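Local coordinates for putative nucleolar GTP-binding protein 1 (PDB 2QU8), which binds GDP and is probably a nucleolar GTPase of the NOG1 family, at residues Lys30-Gly36 against Asn109-Ile115; Phe45-Arg51 against Val192-Lys196; Leu87-Phe91 against Leu132-Ile136. All blocks are in the same frame, centred on the assembly; numbering follows the deposited sequence.

Contact 1. Residues Lys30-Gly36 against Asn109-Ile115; sequences KTIILSG and NGVILFI
Ile33 and Val111 join two parallel strands through a nearly straight bond: Ile33 N donates to Val111 O at 2.9 Å, with an N-H...O angle of 173°. Five further backbone bonds run from Thr31 N to Asn109 O at one end to Ile115 N to Ser35 O at the other, alternating in direction as a parallel pair requires. Above and below this seam the side chains divide by face. On one face Ile32 lies alongside Val111 while its CG2 packs on Leu113 CB at 3.7 Å, and Leu34 CD2 meets Leu113 CD2 at 3.7 Å. The other face carries Ile33, whose CD1 touches Ile112 CD1 at 3.8 Å as the two side chains cross obliquely. Farther along that face, Ser35 OG, turned anti to its own N (chi1 -180°), lies at the edge of the Phe114 ring, 3.3 Å from CD1. Gly36 CA sits over a face of the same ring, 4.0 Å from its centroid, a CH-pi contact. In the second shell Ser35 OG is hydrogen-bonded to Leu87 O, and Leu132 and Ile136 pack against Phe114. Gly36 O accepts from Lys42 NZ, consistent with a P-loop beginning where strand 30-35 ends. The chemistry implies a buried, largely apolar sheet centre delivering Gly36 toward the GDP, its seam N-H and C=O groups paired together and those on the far edge of strand 30-35 paired with strand 76-82.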
ATOM      1  N   LYS A  30       9.073  -2.939  -9.995  1.00 29.00           N
ATOM      2  CA  LYS A  30       8.792  -2.127  -8.812  1.00 28.18           C
ATOM      3  C   LYS A  30       7.300  -1.778  -8.758  1.00 27.38           C
ATOM      4  O   LYS A  30       6.732  -1.276  -9.731  1.00 27.04           O
ATOM      5  CB  LYS A  30       9.646  -0.862  -8.812  1.00 28.36           C
ATOM      6  CG  LYS A  30      11.144  -1.133  -8.741  1.00 29.76           C
ATOM      7  CD  LYS A  30      11.947   0.162  -8.693  1.00 33.19           C
ATOM      8  CE  LYS A  30      11.990   0.856 -10.037  1.00 34.68           C
ATOM      9  NZ  LYS A  30      12.626  -0.000 -11.088  1.00 37.50           N
ATOM     10  N   THR A  31       6.672  -2.061  -7.620  1.00 26.33           N
ATOM     11  CA  THR A  31       5.224  -1.974  -7.508  1.00 25.21           C
ATOM     12  C   THR A  31       4.762  -1.255  -6.248  1.00 24.73           C
ATOM     13  O   THR A  31       5.275  -1.501  -5.153  1.00 24.69           O
ATOM     14  CB  THR A  31       4.589  -3.402  -7.511  1.00 25.33           C
ATOM     15  OG1 THR A  31       4.985  -4.111  -8.690  1.00 24.78           O
ATOM     16  CG2 THR A  31       3.053  -3.346  -7.440  1.00 24.95           C
ATOM     17  N   ILE A  32       3.773  -0.384  -6.401  1.00 23.82           N
ATOM     18  CA  ILE A  32       2.983   0.052  -5.254  1.00 23.24           C
ATOM     19  C   ILE A  32       1.714  -0.818  -5.176  1.00 22.80           C
ATOM     20  O   ILE A  32       0.934  -0.895  -6.125  1.00 23.00           O
ATOM     21  CB  ILE A  32       2.640   1.562  -5.312  1.00 23.37           C
ATOM     22  CG1 ILE A  32       3.927   2.407  -5.327  1.00 23.06           C
ATOM     23  CG2 ILE A  32       1.791   1.969  -4.123  1.00 23.33           C
ATOM     24  CD1 ILE A  32       3.677   3.848  -5.734  1.00 21.07           C
ATOM     25  N   ILE A  33       1.539  -1.494  -4.051  1.00 22.45           N
ATOM     26  CA  ILE A  33       0.356  -2.318  -3.823  1.00 22.53           C
ATOM     27  C   ILE A  33      -0.634  -1.507  -3.014  1.00 22.19           C
ATOM     28  O   ILE A  33      -0.369  -1.181  -1.858  1.00 22.43           O
ATOM     29  CB  ILE A  33       0.721  -3.623  -3.072  1.00 22.63           C
ATOM     30  CG1 ILE A  33       1.746  -4.419  -3.887  1.00 22.96           C
ATOM     31  CG2 ILE A  33      -0.555  -4.457  -2.762  1.00 22.59           C
ATOM     32  CD1 ILE A  33       2.604  -5.384  -3.054  1.00 24.57           C
ATOM     33  N   LEU A  34      -1.766  -1.163  -3.622  1.00 22.60           N
ATOM     34  CA  LEU A  34      -2.779  -0.389  -2.915  1.00 22.75           C
ATOM     35  C   LEU A  34      -3.664  -1.265  -2.041  1.00 22.75           C
ATOM     36  O   LEU A  34      -4.119  -2.335  -2.464  1.00 22.60           O
ATOM     37  CB  LEU A  34      -3.635   0.431  -3.881  1.00 22.57           C
ATOM     38  CG  LEU A  34      -2.966   1.655  -4.509  1.00 22.53           C
ATOM     39  CD1 LEU A  34      -3.765   2.082  -5.734  1.00 22.00           C
ATOM     40  CD2 LEU A  34      -2.843   2.796  -3.494  1.00 21.55           C
ATOM     41  N   SER A  35      -3.920  -0.777  -0.831  1.00 22.72           N
ATOM     42  CA  SER A  35      -4.785  -1.456   0.129  1.00 23.29           C
ATOM     43  C   SER A  35      -5.541  -0.420   0.964  1.00 23.07           C
ATOM     44  O   SER A  35      -5.139   0.740   1.039  1.00 23.28           O
ATOM     45  CB  SER A  35      -3.943  -2.386   1.008  1.00 23.55           C
ATOM     46  OG  SER A  35      -4.740  -3.077   1.957  1.00 25.87           O
ATOM     47  N   GLY A  36      -6.639  -0.837   1.584  1.00 23.10           N
ATOM     48  CA  GLY A  36      -7.508   0.077   2.308  1.00 22.96           C
ATOM     49  C   GLY A  36      -8.967  -0.241   2.065  1.00 22.86           C
ATOM     50  O   GLY A  36      -9.305  -0.900   1.077  1.00 23.12           O
ATOM     51  N   ASN A 109       7.574  -7.600  -5.995  1.00 32.77           N
ATOM     52  CA  ASN A 109       8.583  -6.585  -5.673  1.00 32.05           C
ATOM     53  C   ASN A 109       7.896  -5.250  -5.357  1.00 31.59           C
ATOM     54  O   ASN A 109       7.922  -4.319  -6.163  1.00 31.68           O
ATOM     55  CB  ASN A 109       9.568  -6.456  -6.852  1.00 31.93           C
ATOM     56  CG  ASN A 109      10.639  -5.381  -6.641  1.00 32.12           C
ATOM     57  OD1 ASN A 109      10.864  -4.908  -5.533  1.00 32.57           O
ATOM     58  ND2 ASN A 109      11.304  -5.001  -7.724  1.00 31.60           N
ATOM     59  N   GLY A 110       7.276  -5.159  -4.181  1.00 31.21           N
ATOM     60  CA  GLY A 110       6.429  -4.007  -3.869  1.00 30.37           C
ATOM     61  C   GLY A 110       6.493  -3.374  -2.488  1.00 30.00           C
ATOM     62  O   GLY A 110       7.003  -3.966  -1.526  1.00 29.96           O
ATOM     63  N   VAL A 111       5.974  -2.150  -2.417  1.00 28.74           N
ATOM     64  CA  VAL A 111       5.739  -1.439  -1.170  1.00 28.16           C
ATOM     65  C   VAL A 111       4.216  -1.293  -1.041  1.00 27.58           C
ATOM     66  O   VAL A 111       3.532  -1.109  -2.043  1.00 27.41           O
ATOM     67  CB  VAL A 111       6.438  -0.046  -1.180  1.00 27.90           C
ATOM     68  CG1 VAL A 111       5.969   0.806  -2.359  1.00 28.42           C
ATOM     69  CG2 VAL A 111       6.217   0.698   0.119  1.00 28.64           C
ATOM     70  N   ILE A 112       3.687  -1.396   0.174  1.00 26.92           N
ATOM     71  CA  ILE A 112       2.237  -1.267   0.380  1.00 26.64           C
ATOM     72  C   ILE A 112       1.878   0.189   0.583  1.00 25.95           C
ATOM     73  O   ILE A 112       2.544   0.895   1.342  1.00 26.40           O
ATOM     74  CB  ILE A 112       1.736  -2.051   1.628  1.00 26.68           C
ATOM     75  CG1 ILE A 112       2.370  -3.443   1.709  1.00 26.95           C
ATOM     76  CG2 ILE A 112       0.179  -2.119   1.676  1.00 27.02           C
ATOM     77  CD1 ILE A 112       2.087  -4.359   0.517  1.00 27.38           C
ATOM     78  N   LEU A 113       0.848   0.652  -0.114  1.00 24.77           N
ATOM     79  CA  LEU A 113       0.225   1.914   0.245  1.00 23.83           C
ATOM     80  C   LEU A 113      -1.161   1.594   0.798  1.00 23.55           C
ATOM     81  O   LEU A 113      -2.076   1.274   0.038  1.00 23.19           O
ATOM     82  CB  LEU A 113       0.147   2.877  -0.948  1.00 23.67           C
ATOM     83  CG  LEU A 113      -0.556   4.232  -0.745  1.00 23.39           C
ATOM     84  CD1 LEU A 113      -0.045   5.007   0.476  1.00 22.34           C
ATOM     85  CD2 LEU A 113      -0.418   5.082  -1.996  1.00 23.70           C
ATOM     86  N   PHE A 114      -1.283   1.656   2.123  1.00 23.21           N
ATOM     87  CA  PHE A 114      -2.552   1.459   2.817  1.00 22.94           C
ATOM     88  C   PHE A 114      -3.179   2.816   3.083  1.00 23.09           C
ATOM     89  O   PHE A 114      -2.644   3.632   3.846  1.00 22.89           O
ATOM     90  CB  PHE A 114      -2.396   0.661   4.131  1.00 22.75           C
ATOM     91  CG  PHE A 114      -3.716   0.276   4.764  1.00 22.43           C
ATOM     92  CD1 PHE A 114      -4.310  -0.953   4.479  1.00 23.67           C
ATOM     93  CD2 PHE A 114      -4.382   1.156   5.614  1.00 23.16           C
ATOM     94  CE1 PHE A 114      -5.539  -1.305   5.048  1.00 22.83           C
ATOM     95  CE2 PHE A 114      -5.613   0.816   6.184  1.00 23.52           C
ATOM     96  CZ  PHE A 114      -6.186  -0.415   5.903  1.00 23.23           C
ATOM     97  N   ILE A 115      -4.323   3.045   2.449  1.00 22.67           N
ATOM     98  CA  ILE A 115      -4.985   4.328   2.521  1.00 22.86           C
ATOM     99  C   ILE A 115      -6.105   4.317   3.556  1.00 23.40           C
ATOM    100  O   ILE A 115      -6.972   3.434   3.547  1.00 22.94           O
ATOM    101  CB  ILE A 115      -5.522   4.782   1.143  1.00 22.67           C
ATOM    102  CG1 ILE A 115      -4.367   4.846   0.123  1.00 22.29           C
ATOM    103  CG2 ILE A 115      -6.256   6.129   1.275  1.00 22.71           C
ATOM    104  CD1 ILE A 115      -4.751   5.315  -1.276  1.00 23.14           C
TER

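Contact 2. Residues Phe45-Arg51 against Val192-Lys196; sequences FMNIVSR and VEQAK
Val192 CG1 is the central methyl where helix 42-49 meets the start of helix 192-222, the short segments being turned 93° to one another with axes 10.7 Å apart. Placed anti to the backbone N (chi1 168°), this methyl is met by three side chains. Ile48 crosses Val192 at about a right angle, its CG2 lying 3.8 Å from Val192 CG1; Val49 comes in at a slant, CG1 to CG1; and Phe45 slides past in the opposing direction. The Phe45 ring presents its edge to the second helix: Ala195 CB lies near the ring plane, 4.0 Å from Phe45 CE1, and the backbone N of Lys196 is also close to that plane. Val49 and Lys196 run past each other in opposite senses, which brings the aliphatic Lys196 CD to 3.8 Å from Val49 CB before the lysine chain bends at its last two torsions and carries the amine away. Toward the solvent side the contact turns polar. Arg51 NH2 makes a weak hydrogen bond, part of a salt bridge, to Glu193 OE2 at 3.5 Å; the guanidinium and carboxylate planes stand 82° apart, and OE2 lies at the guanidinium edge. The same NH2 donates at 2.8 Å to Ile48 O, which also accepts from Arg51 N on the opposite face of its carbonyl plane. Arg51, the first to leave helical geometry, closes a Schellman motif with its backbone, while its side chain, bent at chi2, turns to Glu193. Phe184 also meets the Phe45 ring, which packs on Leu113 and Ile115 of strand 110-117; both helices lie on one face of the central sheet, helix 42-49 following the probable P-loop. Dispersion between methyl groups and a ring edge probably supplies most adhesion, with the long ion pair a modest supplement at the accessible margin.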
ATOM      1  N   PHE A  45      -6.359   7.183  -6.589  1.00 22.38           N
ATOM      2  CA  PHE A  45      -4.918   7.374  -6.445  1.00 22.10           C
ATOM      3  C   PHE A  45      -4.182   6.737  -7.614  1.00 22.60           C
ATOM      4  O   PHE A  45      -3.303   7.354  -8.235  1.00 22.05           O
ATOM      5  CB  PHE A  45      -4.421   6.770  -5.126  1.00 22.08           C
ATOM      6  CG  PHE A  45      -3.008   7.138  -4.804  1.00 21.41           C
ATOM      7  CD1 PHE A  45      -2.740   8.163  -3.897  1.00 21.83           C
ATOM      8  CD2 PHE A  45      -1.952   6.496  -5.428  1.00 20.48           C
ATOM      9  CE1 PHE A  45      -1.412   8.529  -3.599  1.00 22.94           C
ATOM     10  CE2 PHE A  45      -0.630   6.849  -5.149  1.00 22.07           C
ATOM     11  CZ  PHE A  45      -0.364   7.873  -4.223  1.00 21.71           C
ATOM     12  N   MET A  46      -4.554   5.494  -7.912  1.00 22.33           N
ATOM     13  CA  MET A  46      -3.962   4.778  -9.024  1.00 23.37           C
ATOM     14  C   MET A  46      -4.100   5.557 -10.338  1.00 22.99           C
ATOM     15  O   MET A  46      -3.123   5.728 -11.071  1.00 22.47           O
ATOM     16  CB  MET A  46      -4.598   3.392  -9.160  1.00 22.84           C
ATOM     17  CG  MET A  46      -4.196   2.686 -10.435  1.00 23.83           C
ATOM     18  SD  MET A  46      -5.122   1.165 -10.636  1.00 25.21           S
ATOM     19  CE  MET A  46      -6.772   1.816 -10.933  1.00 25.40           C
ATOM     20  N   ASN A  47      -5.318   6.007 -10.636  1.00 23.82           N
ATOM     21  CA  ASN A  47      -5.589   6.762 -11.873  1.00 24.77           C
ATOM     22  C   ASN A  47      -4.817   8.071 -12.017  1.00 24.95           C
ATOM     23  O   ASN A  47      -4.315   8.385 -13.093  1.00 25.16           O
ATOM     24  CB  ASN A  47      -7.082   7.017 -12.033  1.00 24.98           C
ATOM     25  CG  ASN A  47      -7.822   5.787 -12.488  1.00 27.06           C
ATOM     26  OD1 ASN A  47      -8.819   5.398 -11.887  1.00 30.84           O
ATOM     27  ND2 ASN A  47      -7.327   5.152 -13.544  1.00 27.60           N
ATOM     28  N   ILE A  48      -4.727   8.826 -10.931  1.00 25.25           N
ATOM     29  CA  ILE A  48      -3.973  10.077 -10.929  1.00 25.82           C
ATOM     30  C   ILE A  48      -2.490   9.863 -11.265  1.00 26.03           C
ATOM     31  O   ILE A  48      -1.976  10.468 -12.213  1.00 25.99           O
ATOM     32  CB  ILE A  48      -4.150  10.823  -9.593  1.00 25.54           C
ATOM     33  CG1 ILE A  48      -5.580  11.351  -9.494  1.00 25.51           C
ATOM     34  CG2 ILE A  48      -3.159  11.985  -9.468  1.00 26.23           C
ATOM     35  CD1 ILE A  48      -6.038  11.603  -8.090  1.00 25.79           C
ATOM     36  N   VAL A  49      -1.817   8.992 -10.512  1.00 26.41           N
ATOM     37  CA  VAL A  49      -0.367   8.815 -10.645  1.00 26.61           C
ATOM     38  C   VAL A  49       0.034   8.095 -11.933  1.00 27.05           C
ATOM     39  O   VAL A  49       1.138   8.278 -12.426  1.00 27.10           O
ATOM     40  CB  VAL A  49       0.276   8.125  -9.399  1.00 26.67           C
ATOM     41  CG1 VAL A  49      -0.050   8.906  -8.131  1.00 25.85           C
ATOM     42  CG2 VAL A  49      -0.156   6.651  -9.270  1.00 26.88           C
ATOM     43  N   SER A  50      -0.866   7.289 -12.487  1.00 27.57           N
ATOM     44  CA  SER A  50      -0.558   6.578 -13.718  1.00 28.35           C
ATOM     45  C   SER A  50      -1.092   7.293 -14.969  1.00 28.83           C
ATOM     46  O   SER A  50      -0.938   6.789 -16.082  1.00 28.77           O
ATOM     47  CB  SER A  50      -1.094   5.149 -13.657  1.00 28.25           C
ATOM     48  OG  SER A  50      -2.499   5.174 -13.682  1.00 29.55           O
ATOM     49  N   ARG A  51      -1.696   8.469 -14.776  1.00 29.40           N
ATOM     50  CA  ARG A  51      -2.420   9.192 -15.835  1.00 30.15           C
ATOM     51  C   ARG A  51      -3.377   8.255 -16.574  1.00 30.46           C
ATOM     52  O   ARG A  51      -3.467   8.277 -17.806  1.00 30.33           O
ATOM     53  CB  ARG A  51      -1.458   9.879 -16.813  1.00 30.13           C
ATOM     54  CG  ARG A  51      -0.386  10.749 -16.163  1.00 31.85           C
ATOM     55  CD  ARG A  51      -1.001  11.902 -15.399  1.00 34.89           C
ATOM     56  NE  ARG A  51      -0.032  12.937 -15.036  1.00 38.43           N
ATOM     57  CZ  ARG A  51       0.354  13.221 -13.792  1.00 39.69           C
ATOM     58  NH1 ARG A  51       1.236  14.189 -13.589  1.00 40.05           N
ATOM     59  NH2 ARG A  51      -0.134  12.545 -12.752  1.00 39.95           N
ATOM     60  N   VAL A 192      -0.511  14.337  -3.373  1.00 32.65           N
ATOM     61  CA  VAL A 192      -0.582  13.035  -4.049  1.00 32.94           C
ATOM     62  C   VAL A 192       0.766  12.598  -4.639  1.00 33.34           C
ATOM     63  O   VAL A 192       1.220  11.475  -4.412  1.00 33.20           O
ATOM     64  CB  VAL A 192      -1.696  13.003  -5.126  1.00 32.87           C
ATOM     65  CG1 VAL A 192      -1.567  11.757  -6.005  1.00 32.79           C
ATOM     66  CG2 VAL A 192      -3.072  13.044  -4.472  1.00 32.08           C
ATOM     67  N   GLU A 193       1.399  13.490  -5.391  1.00 34.03           N
ATOM     68  CA  GLU A 193       2.714  13.208  -5.963  1.00 34.98           C
ATOM     69  C   GLU A 193       3.770  12.978  -4.885  1.00 34.82           C
ATOM     70  O   GLU A 193       4.593  12.070  -5.002  1.00 34.98           O
ATOM     71  CB  GLU A 193       3.127  14.307  -6.949  1.00 35.40           C
ATOM     72  CG  GLU A 193       2.313  14.285  -8.257  1.00 37.73           C
ATOM     73  CD  GLU A 193       2.537  13.015  -9.084  1.00 40.93           C
ATOM     74  OE1 GLU A 193       3.688  12.520  -9.100  1.00 42.49           O
ATOM     75  OE2 GLU A 193       1.568  12.518  -9.719  1.00 41.42           O
ATOM     76  N   GLN A 194       3.717  13.775  -3.818  1.00 34.84           N
ATOM     77  CA  GLN A 194       4.579  13.561  -2.648  1.00 34.70           C
ATOM     78  C   GLN A 194       4.428  12.161  -2.042  1.00 34.13           C
ATOM     79  O   GLN A 194       5.424  11.515  -1.723  1.00 34.05           O
ATOM     80  CB  GLN A 194       4.318  14.626  -1.570  1.00 35.06           C
ATOM     81  CG  GLN A 194       4.929  15.992  -1.865  1.00 36.94           C
ATOM     82  CD  GLN A 194       6.454  15.949  -2.045  1.00 39.17           C
ATOM     83  OE1 GLN A 194       7.001  16.647  -2.904  1.00 40.25           O
ATOM     84  NE2 GLN A 194       7.135  15.120  -1.250  1.00 38.77           N
ATOM     85  N   ALA A 195       3.183  11.709  -1.880  1.00 33.77           N
ATOM     86  CA  ALA A 195       2.884  10.362  -1.382  1.00 33.34           C
ATOM     87  C   ALA A 195       3.478   9.269  -2.281  1.00 33.35           C
ATOM     88  O   ALA A 195       4.020   8.271  -1.796  1.00 33.06           O
ATOM     89  CB  ALA A 195       1.385  10.179  -1.248  1.00 33.18           C
ATOM     90  N   LYS A 196       3.365   9.473  -3.589  1.00 33.53           N
ATOM     91  CA  LYS A 196       3.928   8.564  -4.585  1.00 34.38           C
ATOM     92  C   LYS A 196       5.456   8.494  -4.468  1.00 34.61           C
ATOM     93  O   LYS A 196       6.041   7.414  -4.519  1.00 34.94           O
ATOM     94  CB  LYS A 196       3.513   9.013  -5.986  1.00 34.16           C
ATOM     95  CG  LYS A 196       3.916   8.058  -7.099  1.00 35.30           C
ATOM     96  CD  LYS A 196       3.867   8.749  -8.456  1.00 37.21           C
ATOM     97  CE  LYS A 196       5.055   9.677  -8.670  1.00 38.66           C
ATOM     98  NZ  LYS A 196       6.334   8.976  -8.380  1.00 40.82           N
TER

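Contact 3. Residues Leu87-Phe91 against Leu132-Ile136; sequences LDRAF and LFYSI
The loop that follows strand 76-82, in the position of switch II in Ras-like GTPases, rests here on helix 126-137. Phe91 and Ile136 form its one apolar side-chain pair. Their side chains cross at about a right angle, and Ile136 CG2 stands over a face of the ring, 3.7 Å from its centroid and 15° off the normal, a CH-pi contact. Ile136 CB also comes to 3.3 Å from Phe91 CE2. With CG1 lodged between backbone N and carbonyl carbon (chi1 74°), Ile136 sends CD1 to 3.8 Å from Leu87 O. One turn earlier, Leu132 straddles the loop backbone: CD1 reaches Arg89 C at 3.5 Å, while CD2 approaches Asp88 O. Ala90 CB abuts Ser135 OG at 3.2 Å. Within the loop, Arg89 grips Asp88 side-on: NE bonds OD1 at 2.7 Å and NH2 bonds OD2 at 2.8 Å. Both nitrogens come from above the carboxylate plane, while both oxygens lie near the guanidinium plane. Asp88 OD2 also accepts from Gly85 N, tying the carboxylate back to the preceding chain. Helix 96-106 supplies Met99 and Ile102 against Phe91, and Leu87 packs on Ile33 of strand 30-35, wedging the loop between two helices and the sheet.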
ATOM      1  N   LEU A  87      -7.945  -6.718  -1.064  1.00 28.90           N
ATOM      2  CA  LEU A  87      -7.120  -6.008  -0.085  1.00 28.46           C
ATOM      3  C   LEU A  87      -7.842  -4.826   0.559  1.00 28.53           C
ATOM      4  O   LEU A  87      -7.213  -3.867   1.043  1.00 28.05           O
ATOM      5  CB  LEU A  87      -5.787  -5.600  -0.728  1.00 28.54           C
ATOM      6  CG  LEU A  87      -4.917  -6.784  -1.187  1.00 28.67           C
ATOM      7  CD1 LEU A  87      -3.639  -6.300  -1.834  1.00 30.19           C
ATOM      8  CD2 LEU A  87      -4.596  -7.717  -0.017  1.00 29.51           C
ATOM      9  N   ASP A  88      -9.170  -4.921   0.588  1.00 28.20           N
ATOM     10  CA  ASP A  88     -10.031  -3.872   1.137  1.00 28.64           C
ATOM     11  C   ASP A  88     -10.912  -4.390   2.271  1.00 28.83           C
ATOM     12  O   ASP A  88     -11.765  -3.664   2.786  1.00 28.89           O
ATOM     13  CB  ASP A  88     -10.903  -3.244   0.033  1.00 28.37           C
ATOM     14  CG  ASP A  88     -11.781  -4.261  -0.689  1.00 29.46           C
ATOM     15  OD1 ASP A  88     -11.692  -5.481  -0.401  1.00 29.92           O
ATOM     16  OD2 ASP A  88     -12.573  -3.828  -1.549  1.00 30.17           O
ATOM     17  N   ARG A  89     -10.704  -5.649   2.645  1.00 28.87           N
ATOM     18  CA  ARG A  89     -11.466  -6.277   3.720  1.00 29.29           C
ATOM     19  C   ARG A  89     -10.653  -7.394   4.381  1.00 29.38           C
ATOM     20  O   ARG A  89      -9.694  -7.906   3.793  1.00 29.05           O
ATOM     21  CB  ARG A  89     -12.816  -6.798   3.205  1.00 29.45           C
ATOM     22  CG  ARG A  89     -12.735  -7.778   2.041  1.00 30.20           C
ATOM     23  CD  ARG A  89     -14.029  -7.769   1.242  1.00 31.58           C
ATOM     24  NE  ARG A  89     -14.056  -6.640   0.313  1.00 32.36           N
ATOM     25  CZ  ARG A  89     -15.161  -6.046  -0.131  1.00 34.76           C
ATOM     26  NH1 ARG A  89     -16.360  -6.474   0.257  1.00 34.56           N
ATOM     27  NH2 ARG A  89     -15.064  -5.026  -0.975  1.00 32.93           N
ATOM     28  N   ALA A  90     -11.044  -7.759   5.602  1.00 29.60           N
ATOM     29  CA  ALA A  90     -10.334  -8.771   6.378  1.00 30.05           C
ATOM     30  C   ALA A  90     -10.348 -10.131   5.686  1.00 30.65           C
ATOM     31  O   ALA A  90     -11.238 -10.431   4.889  1.00 29.98           O
ATOM     32  CB  ALA A  90     -10.903  -8.861   7.806  1.00 30.05           C
ATOM     33  N   PHE A  91      -9.345 -10.943   5.998  1.00 31.97           N
ATOM     34  CA  PHE A  91      -9.084 -12.189   5.276  1.00 33.11           C
ATOM     35  C   PHE A  91      -9.877 -13.411   5.750  1.00 34.36           C
ATOM     36  O   PHE A  91      -9.887 -14.444   5.071  1.00 34.55           O
ATOM     37  CB  PHE A  91      -7.581 -12.493   5.299  1.00 32.56           C
ATOM     38  CG  PHE A  91      -6.744 -11.483   4.567  1.00 32.49           C
ATOM     39  CD1 PHE A  91      -7.186 -10.917   3.371  1.00 31.61           C
ATOM     40  CD2 PHE A  91      -5.502 -11.106   5.061  1.00 31.92           C
ATOM     41  CE1 PHE A  91      -6.406  -9.980   2.688  1.00 31.18           C
ATOM     42  CE2 PHE A  91      -4.715 -10.191   4.381  1.00 32.33           C
ATOM     43  CZ  PHE A  91      -5.168  -9.620   3.189  1.00 32.11           C
ATOM     44  N   LEU A 132      -8.756  -2.815  10.223  1.00 32.37           N
ATOM     45  CA  LEU A 132      -8.538  -3.486   8.940  1.00 32.64           C
ATOM     46  C   LEU A 132      -7.043  -3.629   8.641  1.00 32.97           C
ATOM     47  O   LEU A 132      -6.595  -4.699   8.223  1.00 32.55           O
ATOM     48  CB  LEU A 132      -9.250  -2.747   7.793  1.00 32.43           C
ATOM     49  CG  LEU A 132      -8.960  -3.179   6.348  1.00 32.56           C
ATOM     50  CD1 LEU A 132      -9.294  -4.641   6.107  1.00 32.71           C
ATOM     51  CD2 LEU A 132      -9.707  -2.295   5.348  1.00 32.46           C
ATOM     52  N   PHE A 133      -6.290  -2.550   8.860  1.00 33.80           N
ATOM     53  CA  PHE A 133      -4.847  -2.546   8.613  1.00 34.84           C
ATOM     54  C   PHE A 133      -4.110  -3.640   9.387  1.00 35.97           C
ATOM     55  O   PHE A 133      -3.299  -4.365   8.815  1.00 36.18           O
ATOM     56  CB  PHE A 133      -4.224  -1.181   8.920  1.00 34.26           C
ATOM     57  CG  PHE A 133      -2.721  -1.191   8.873  1.00 34.16           C
ATOM     58  CD1 PHE A 133      -2.054  -1.310   7.657  1.00 33.59           C
ATOM     59  CD2 PHE A 133      -1.974  -1.120  10.044  1.00 34.07           C
ATOM     60  CE1 PHE A 133      -0.667  -1.340   7.605  1.00 34.59           C
ATOM     61  CE2 PHE A 133      -0.579  -1.140  10.001  1.00 34.35           C
ATOM     62  CZ  PHE A 133       0.074  -1.250   8.778  1.00 34.42           C
ATOM     63  N   TYR A 134      -4.392  -3.756  10.680  1.00 37.42           N
ATOM     64  CA  TYR A 134      -3.755  -4.787  11.499  1.00 39.35           C
ATOM     65  C   TYR A 134      -4.139  -6.173  11.019  1.00 40.36           C
ATOM     66  O   TYR A 134      -3.311  -7.082  10.988  1.00 41.12           O
ATOM     67  CB  TYR A 134      -4.134  -4.643  12.972  1.00 39.39           C
ATOM     68  CG  TYR A 134      -3.625  -3.389  13.652  1.00 39.74           C
ATOM     69  CD1 TYR A 134      -2.290  -2.997  13.561  1.00 40.94           C
ATOM     70  CD2 TYR A 134      -4.479  -2.615  14.417  1.00 39.80           C
ATOM     71  CE1 TYR A 134      -1.832  -1.833  14.212  1.00 41.37           C
ATOM     72  CE2 TYR A 134      -4.038  -1.475  15.066  1.00 40.43           C
ATOM     73  CZ  TYR A 134      -2.722  -1.083  14.960  1.00 40.53           C
ATOM     74  OH  TYR A 134      -2.323   0.064  15.620  1.00 41.10           O
ATOM     75  N   SER A 135      -5.399  -6.314  10.625  1.00 41.56           N
ATOM     76  CA  SER A 135      -5.970  -7.597  10.236  1.00 42.65           C
ATOM     77  C   SER A 135      -5.320  -8.176   8.979  1.00 43.32           C
ATOM     78  O   SER A 135      -5.304  -9.397   8.788  1.00 43.77           O
ATOM     79  CB  SER A 135      -7.486  -7.451  10.063  1.00 42.48           C
ATOM     80  OG  SER A 135      -8.016  -8.445   9.214  1.00 43.55           O
ATOM     81  N   ILE A 136      -4.772  -7.301   8.138  1.00 43.98           N
ATOM     82  CA  ILE A 136      -4.252  -7.712   6.834  1.00 44.60           C
ATOM     83  C   ILE A 136      -2.781  -7.368   6.561  1.00 44.94           C
ATOM     84  O   ILE A 136      -2.251  -7.727   5.506  1.00 45.47           O
ATOM     85  CB  ILE A 136      -5.129  -7.163   5.660  1.00 44.56           C
ATOM     86  CG1 ILE A 136      -4.914  -5.659   5.454  1.00 44.70           C
ATOM     87  CG2 ILE A 136      -6.614  -7.531   5.845  1.00 44.44           C
ATOM     88  CD1 ILE A 136      -5.342  -5.183   4.097  1.00 44.48           C
TER

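Overall arrangement
Contact 1 is the core of the fold, centred about 3 Å from the middle of the chain, whereas contacts 2 and 3 are each centred about 12 Å from it, on opposite sides; contact 2 is also buried, contact 3 only partly. Backbone hydrogen bonds dominate contact 1; contact 2 relies on apolar packing with a weak ion pair at its exposed margin, and contact 3 on a CH-pi contact and methyls laid against loop backbone. Both flanking contacts lean on the central strands: Phe45 CZ packs 3.6 Å from Leu113 CD2, and Leu87 O probably accepts from Gly36 N at 3.1 Å. Their nearest atoms lie about 12 Å apart, so contact 1 bridges them.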